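CBS domain-containing predicted protein TM0935 (Thermotoga maritima, PDB 1O50) is of unknown exact function but, as a tandem CBS-domain protein, probably senses or binds a small regulatory ligand such as an adenosine nucleotide. Local coordinates at residues Val18-Leu24 and Asp141-Ile147; Met13-Cys19 and Val108-Leu114. All coordinates share one frame; numbering follows the deposited sequence. Where two conformers were deposited one is given.

Contacts 1 and 2 follow one another along the N-terminal part of the chain as it runs over the second CBS unit, and their centres lie about 10 Å apart. They share Val18 and Cys19, and the chain then runs on as the loop to strand 27-29. In contact 2 residues 13-19 meet the loop entering helix 114-124; in contact 1 residues 18-24 meet the junction of strand 138-143 with helix 144-153. Between the two, Ile147 CG1 packs on Leu114 CD1 at 3.8 Å and Leu142 CD2 on Val15 CG2 at 4.0 Å. Both tie the N-terminal part of the chain to the second CBS unit, consistent with a CBS pair folded as one interlocked body.

Contact 1: residues Val18-Leu24 and Asp141-Ile147; sequences VCKLISL and DLNSLEI
Glu146 reaches out of the first turn of its helix into the hollow formed by the 18-24 loop, where Val18, Ile22 and Leu24 close round it. CG stands anti to the carbonyl carbon (chi1 -70°) and the chain runs on extended, which carries the carboxylate to the backbone of the loop. Ile22 N donates to Glu146 OE2 at 3.2 Å, on the anti lone pair. The same OE2 lies only 3.0 Å from Ile22 O, another acceptor, so a raised proton affinity for this buried acid is possible. The other oxygen, OE1, takes Asn143 N at 3.2 Å, from 35° above the carboxylate plane. Asn143 OD1 in turn caps Glu146 N at 3.0 Å. The pair is a capping box, and it holds the glutamate from the side of its own helix while the loop grips the other oxygen. Leu24 fits beside the box: its CD1 touches the Asn143 amide, 3.5 Å from CG. Ile22 crosses the stem of Glu146, its CD1 3.6 Å from CG, and lodges against Leu145 CB as well. From the other end of the loop, Val18 CG1 drops between Glu146 and Leu142, 3.7 Å from Leu142 CD1. A type I turn from Val18 to Leu21 shapes this end of the loop, and a water links Cys19 O to Asp141 N. Around this, Leu142 and Ile147 rest on helix 114-124, Leu142 pairs with Met129 of strand 128-132, Asp141 OD1 bonds to Tyr52 OH of strand 50-55, and Ile22 packs on Leu43 of the second subunit.

Contact 2: residues Met13-Cys19 and Val108-Leu114; sequences MKVKDVC and VHMDTPL
Met13 and Leu114 are tied through the backbone, Leu114 N donating to Met13 O in a nearly straight bond of 3.0 Å (175°). Two more backbone bonds follow: Val15 N to Thr112 O at 2.8 Å, and Lys16 N to Met110 O at 2.9 Å. Lys14 and Pro113 form a single beta bridge amid them. In this CBS pair the bonds fasten the N-terminal helix 15-18 to the loop that opens helix 114-124 of the second unit, with the type I turn His109 to Thr112 offering its carbonyls. Apolar contacts between the valines and Leu114 lie on the inner side. Val15 CG2 meets Val108 CG2 at 3.8 Å, and Leu114 CD1 crosses Val18 at about a right angle, 3.5 Å from CG2. Nearer the surface, Met110 CE touches Cys19 SG at 3.8 Å. The lysines lie along the outer edge. Lys14 bends at chi2 and chi3, laying CE against the backbone of Asp111, 3.5 Å from its O, while its backbone N donates to Asp17 OD2. With an alanine here the arm beyond CB is gone, which is likely to leave the backbone of Asp111 without its covering methylenes and open a gap at this edge. Lys16 NZ forms a salt bridge with Asp17 OD1.

Contact 1: residues Val18-Leu24 and Asp141-Ile147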
loop_
_atom_site.group_PDB
_atom_site.type_symbol
_atom_site.label_atom_id
_atom_site.label_comp_id
_atom_site.label_asym_id
_atom_site.label_seq_id
_atom_site.Cartn_x
_atom_site.Cartn_y
_atom_site.Cartn_z
ATOM N N VAL A 18 15.720 -2.513 -11.313
ATOM C CA VAL A 18 15.003 -2.455 -10.032
ATOM C C VAL A 18 14.007 -3.619 -9.816
ATOM O O VAL A 18 13.822 -4.077 -8.696
ATOM C CB VAL A 18 14.269 -1.099 -9.939
ATOM C CG1 VAL A 18 13.434 -0.991 -8.714
ATOM C CG2 VAL A 18 15.314 0.048 -10.015
ATOM N N CYS A 19 13.439 -4.133 -10.900
ATOM C CA CYS A 19 12.366 -5.140 -10.841
ATOM C C CYS A 19 12.778 -6.556 -10.389
ATOM O O CYS A 19 11.934 -7.449 -10.250
ATOM C CB CYS A 19 11.662 -5.225 -12.204
ATOM S SG CYS A 19 12.566 -6.079 -13.483
ATOM N N LYS A 20 14.053 -6.762 -10.130
ATOM C CA LYS A 20 14.509 -8.040 -9.585
ATOM C C LYS A 20 15.188 -7.883 -8.213
ATOM O O LYS A 20 15.746 -8.820 -7.701
ATOM C CB LYS A 20 15.406 -8.743 -10.584
ATOM C CG LYS A 20 14.727 -9.857 -11.353
ATOM C CD LYS A 20 15.622 -10.306 -12.472
ATOM C CE LYS A 20 15.299 -11.729 -12.985
ATOM N NZ LYS A 20 16.222 -12.792 -12.443
ATOM N N LEU A 21 15.068 -6.708 -7.599
ATOM C CA LEU A 21 15.767 -6.434 -6.341
ATOM C C LEU A 21 15.113 -7.181 -5.154
ATOM O O LEU A 21 15.781 -7.477 -4.166
ATOM C CB LEU A 21 15.818 -4.917 -6.062
ATOM C CG LEU A 21 16.691 -4.123 -7.046
ATOM C CD1 LEU A 21 16.570 -2.640 -6.779
ATOM C CD2 LEU A 21 18.110 -4.555 -6.966
ATOM N N ILE A 22 13.809 -7.454 -5.286
ATOM C CA ILE A 22 13.021 -8.323 -4.401
ATOM C C ILE A 22 12.340 -9.369 -5.304
ATOM O O ILE A 22 11.915 -9.069 -6.438
ATOM C CB ILE A 22 11.964 -7.481 -3.663
ATOM C CG1 ILE A 22 12.607 -6.297 -2.945
ATOM C CG2 ILE A 22 11.155 -8.289 -2.641
ATOM C CD1 ILE A 22 11.553 -5.324 -2.407
ATOM N N SER A 23 12.259 -10.595 -4.809
ATOM C CA SER A 23 11.534 -11.663 -5.483
ATOM C C SER A 23 10.031 -11.498 -5.262
ATOM O O SER A 23 9.518 -11.828 -4.183
ATOM C CB SER A 23 11.957 -13.027 -4.957
ATOM O OG SER A 23 11.268 -14.039 -5.673
ATOM N N LEU A 24 9.357 -10.945 -6.266
ATOM C CA LEU A 24 7.919 -10.757 -6.266
ATOM C C LEU A 24 7.314 -11.688 -7.314
ATOM O O LEU A 24 7.907 -11.891 -8.380
ATOM C CB LEU A 24 7.568 -9.320 -6.626
ATOM C CG LEU A 24 8.192 -8.173 -5.836
ATOM C CD1 LEU A 24 7.726 -6.840 -6.338
ATOM C CD2 LEU A 24 7.812 -8.347 -4.440
ATOM N N ASP A 141 7.510 -7.863 -12.491
ATOM C CA ASP A 141 6.713 -7.070 -11.546
ATOM C C ASP A 141 7.567 -5.942 -10.918
ATOM O O ASP A 141 8.782 -6.059 -10.783
ATOM C CB ASP A 141 6.192 -8.043 -10.458
ATOM C CG ASP A 141 4.976 -7.566 -9.760
ATOM O OD1 ASP A 141 4.184 -6.790 -10.351
ATOM O OD2 ASP A 141 4.763 -7.895 -8.569
ATOM N N LEU A 142 6.928 -4.855 -10.511
ATOM C CA LEU A 142 7.638 -3.755 -9.856
ATOM C C LEU A 142 6.841 -3.236 -8.705
ATOM O O LEU A 142 5.694 -2.989 -8.896
ATOM C CB LEU A 142 7.846 -2.606 -10.856
ATOM C CG LEU A 142 8.645 -1.393 -10.376
ATOM C CD1 LEU A 142 10.080 -1.735 -10.039
ATOM C CD2 LEU A 142 8.616 -0.305 -11.424
ATOM N N ASN A 143 7.426 -3.045 -7.525
ATOM C CA ASN A 143 6.717 -2.355 -6.442
ATOM C C ASN A 143 7.463 -1.196 -5.860
ATOM O O ASN A 143 8.625 -0.970 -6.145
ATOM C CB ASN A 143 6.230 -3.351 -5.352
ATOM C CG ASN A 143 7.318 -3.877 -4.447
ATOM O OD1 ASN A 143 8.480 -3.484 -4.520
ATOM N ND2 ASN A 143 6.937 -4.768 -3.549
ATOM N N SER A 144 6.751 -0.399 -5.066
ATOM C CA SER A 144 7.347 0.759 -4.431
ATOM C C SER A 144 8.573 0.430 -3.565
ATOM O O SER A 144 9.491 1.212 -3.459
ATOM C CB SER A 144 6.279 1.490 -3.596
ATOM O OG SER A 144 5.731 0.660 -2.588
ATOM N N LEU A 145 8.616 -0.758 -2.976
ATOM C CA LEU A 145 9.685 -1.077 -2.081
ATOM C C LEU A 145 10.987 -1.259 -2.868
ATOM O O LEU A 145 12.054 -0.913 -2.387
ATOM C CB LEU A 145 9.357 -2.347 -1.273
ATOM C CG LEU A 145 7.984 -2.448 -0.581
ATOM C CD1 LEU A 145 7.995 -3.655 0.356
ATOM C CD2 LEU A 145 7.586 -1.193 0.153
ATOM N N GLU A 146 10.888 -1.832 -4.064
ATOM C CA GLU A 146 12.044 -1.962 -4.943
ATOM C C GLU A 146 12.646 -0.613 -5.334
ATOM O O GLU A 146 13.859 -0.473 -5.395
ATOM C CB GLU A 146 11.672 -2.769 -6.165
ATOM C CG GLU A 146 11.448 -4.220 -5.789
ATOM C CD GLU A 146 10.968 -5.043 -6.954
ATOM O OE1 GLU A 146 10.195 -4.533 -7.774
ATOM O OE2 GLU A 146 11.387 -6.202 -7.038
ATOM N N ILE A 147 11.788 0.358 -5.613
ATOM C CA ILE A 147 12.212 1.712 -5.939
ATOM C C ILE A 147 12.898 2.329 -4.746
ATOM O O ILE A 147 13.956 2.928 -4.893
ATOM C CB ILE A 147 11.041 2.564 -6.450
ATOM C CG1 ILE A 147 10.503 2.000 -7.762
ATOM C CG2 ILE A 147 11.464 4.015 -6.724
ATOM C CD1 ILE A 147 9.415 2.800 -8.373
HETATM O O HOH W 1 10.100 -8.876 -12.024
#

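Contact 2: residues Met13-Cys19 and Val108-Leu114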
loop_
_atom_site.group_PDB
_atom_site.type_symbol
_atom_site.label_atom_id
_atom_site.label_comp_id
_atom_site.label_asym_id
_atom_site.label_seq_id
_atom_site.Cartn_x
_atom_site.Cartn_y
_atom_site.Cartn_z
ATOM N N MET A 13 18.794 4.935 -14.046
ATOM C CA MET A 13 18.250 3.597 -13.795
ATOM C C MET A 13 16.988 3.315 -14.621
ATOM O O MET A 13 16.205 4.209 -14.922
ATOM C CB MET A 13 17.903 3.415 -12.310
ATOM C CG MET A 13 19.110 3.252 -11.397
ATOM S SD MET A 13 18.748 3.320 -9.630
ATOM C CE MET A 13 18.523 4.981 -9.367
ATOM N N LYS A 14 16.808 2.054 -14.976
ATOM C CA LYS A 14 15.618 1.604 -15.676
ATOM C C LYS A 14 14.883 0.526 -14.893
ATOM O O LYS A 14 15.416 -0.023 -13.910
ATOM C CB LYS A 14 16.009 1.119 -17.062
ATOM C CG LYS A 14 16.296 2.303 -17.982
ATOM C CD LYS A 14 17.379 2.022 -19.024
ATOM C CE LYS A 14 16.936 1.174 -20.181
ATOM N NZ LYS A 14 17.914 1.330 -21.302
ATOM N N VAL A 15 13.665 0.204 -15.334
ATOM C CA VAL A 15 12.858 -0.768 -14.605
ATOM C C VAL A 15 13.645 -2.077 -14.466
ATOM O O VAL A 15 13.634 -2.698 -13.396
ATOM C CB VAL A 15 11.442 -0.964 -15.254
ATOM C CG1 VAL A 15 10.774 -2.251 -14.787
ATOM C CG2 VAL A 15 10.554 0.227 -14.915
ATOM N N LYS A 16 14.354 -2.457 -15.524
ATOM C CA LYS A 16 15.138 -3.692 -15.537
ATOM C C LYS A 16 16.180 -3.788 -14.397
ATOM O O LYS A 16 16.553 -4.893 -13.980
ATOM C CB LYS A 16 15.828 -3.846 -16.891
ATOM C CG LYS A 16 16.913 -2.805 -17.198
ATOM C CD LYS A 16 17.628 -3.110 -18.520
ATOM C CE LYS A 16 18.907 -2.269 -18.726
ATOM N NZ LYS A 16 20.041 -2.558 -17.733
ATOM N N ASP A 17 16.657 -2.643 -13.926
ATOM C CA ASP A 17 17.647 -2.584 -12.839
ATOM C C ASP A 17 17.030 -2.752 -11.440
ATOM O O ASP A 17 17.748 -3.054 -10.493
ATOM C CB ASP A 17 18.419 -1.238 -12.866
ATOM C CG ASP A 17 19.000 -0.906 -14.238
ATOM O OD1 ASP A 17 19.606 -1.779 -14.874
ATOM O OD2 ASP A 17 18.899 0.219 -14.767
ATOM N N VAL A 18 15.720 -2.513 -11.313
ATOM C CA VAL A 18 15.003 -2.455 -10.032
ATOM C C VAL A 18 14.007 -3.619 -9.816
ATOM O O VAL A 18 13.822 -4.077 -8.696
ATOM C CB VAL A 18 14.269 -1.099 -9.939
ATOM C CG1 VAL A 18 13.434 -0.991 -8.714
ATOM C CG2 VAL A 18 15.314 0.048 -10.015
ATOM N N CYS A 19 13.439 -4.133 -10.900
ATOM C CA CYS A 19 12.366 -5.140 -10.841
ATOM C C CYS A 19 12.778 -6.556 -10.389
ATOM O O CYS A 19 11.934 -7.449 -10.250
ATOM C CB CYS A 19 11.662 -5.225 -12.204
ATOM S SG CYS A 19 12.566 -6.079 -13.483
ATOM N N VAL A 108 4.561 -0.839 -16.945
ATOM C CA VAL A 108 5.870 -0.402 -17.408
ATOM C C VAL A 108 6.520 -1.447 -18.338
ATOM O O VAL A 108 6.004 -2.527 -18.507
ATOM C CB VAL A 108 6.787 -0.001 -16.229
ATOM C CG1 VAL A 108 6.204 1.228 -15.507
ATOM C CG2 VAL A 108 7.010 -1.129 -15.238
ATOM N N HIS A 109 7.636 -1.088 -18.954
ATOM C CA HIS A 109 8.473 -2.037 -19.690
ATOM C C HIS A 109 9.843 -2.099 -19.034
ATOM O O HIS A 109 10.172 -1.270 -18.229
ATOM C CB HIS A 109 8.655 -1.604 -21.139
ATOM C CG HIS A 109 7.376 -1.402 -21.885
ATOM N ND1 HIS A 109 6.569 -2.450 -22.279
ATOM C CD2 HIS A 109 6.784 -0.278 -22.353
ATOM C CE1 HIS A 109 5.537 -1.981 -22.955
ATOM N NE2 HIS A 109 5.634 -0.665 -22.999
ATOM N N MET A 110 10.656 -3.065 -19.435
ATOM C CA MET A 110 12.022 -3.230 -18.911
ATOM C C MET A 110 12.911 -1.987 -19.110
ATOM O O MET A 110 13.724 -1.635 -18.237
ATOM C CB MET A 110 12.678 -4.477 -19.539
ATOM C CG MET A 110 12.138 -5.799 -19.000
ATOM S SD MET A 110 12.413 -5.949 -17.252
ATOM C CE MET A 110 11.344 -7.380 -16.805
ATOM N N ASP A 111 12.727 -1.313 -20.241
ATOM C CA ASP A 111 13.571 -0.188 -20.622
ATOM C C ASP A 111 12.993 1.137 -20.120
ATOM O O ASP A 111 13.598 2.178 -20.290
ATOM C CB ASP A 111 13.882 -0.230 -22.138
ATOM C CG ASP A 111 14.808 -1.421 -22.521
ATOM O OD1 ASP A 111 14.762 -1.904 -23.692
ATOM O OD2 ASP A 111 15.613 -1.945 -21.705
ATOM N N THR A 112 11.850 1.090 -19.447
ATOM C CA THR A 112 11.249 2.296 -18.880
ATOM C C THR A 112 12.155 2.926 -17.822
ATOM O O THR A 112 12.638 2.214 -16.925
ATOM C CB THR A 112 9.890 1.942 -18.234
ATOM O OG1 THR A 112 9.023 1.403 -19.235
ATOM C CG2 THR A 112 9.172 3.166 -17.732
ATOM N N PRO A 113 12.394 4.243 -17.907
ATOM C CA PRO A 113 13.087 4.974 -16.839
ATOM C C PRO A 113 12.465 4.751 -15.471
ATOM O O PRO A 113 11.246 4.856 -15.339
ATOM C CB PRO A 113 12.918 6.437 -17.260
ATOM C CG PRO A 113 12.912 6.368 -18.711
ATOM C CD PRO A 113 12.083 5.147 -19.028
ATOM N N LEU A 114 13.286 4.477 -14.463
ATOM C CA LEU A 114 12.793 4.371 -13.105
ATOM C C LEU A 114 11.932 5.590 -12.696
ATOM O O LEU A 114 10.893 5.444 -12.037
ATOM C CB LEU A 114 13.945 4.231 -12.103
ATOM C CG LEU A 114 13.553 3.889 -10.674
ATOM C CD1 LEU A 114 12.893 2.501 -10.648
ATOM C CD2 LEU A 114 14.790 3.894 -9.760
#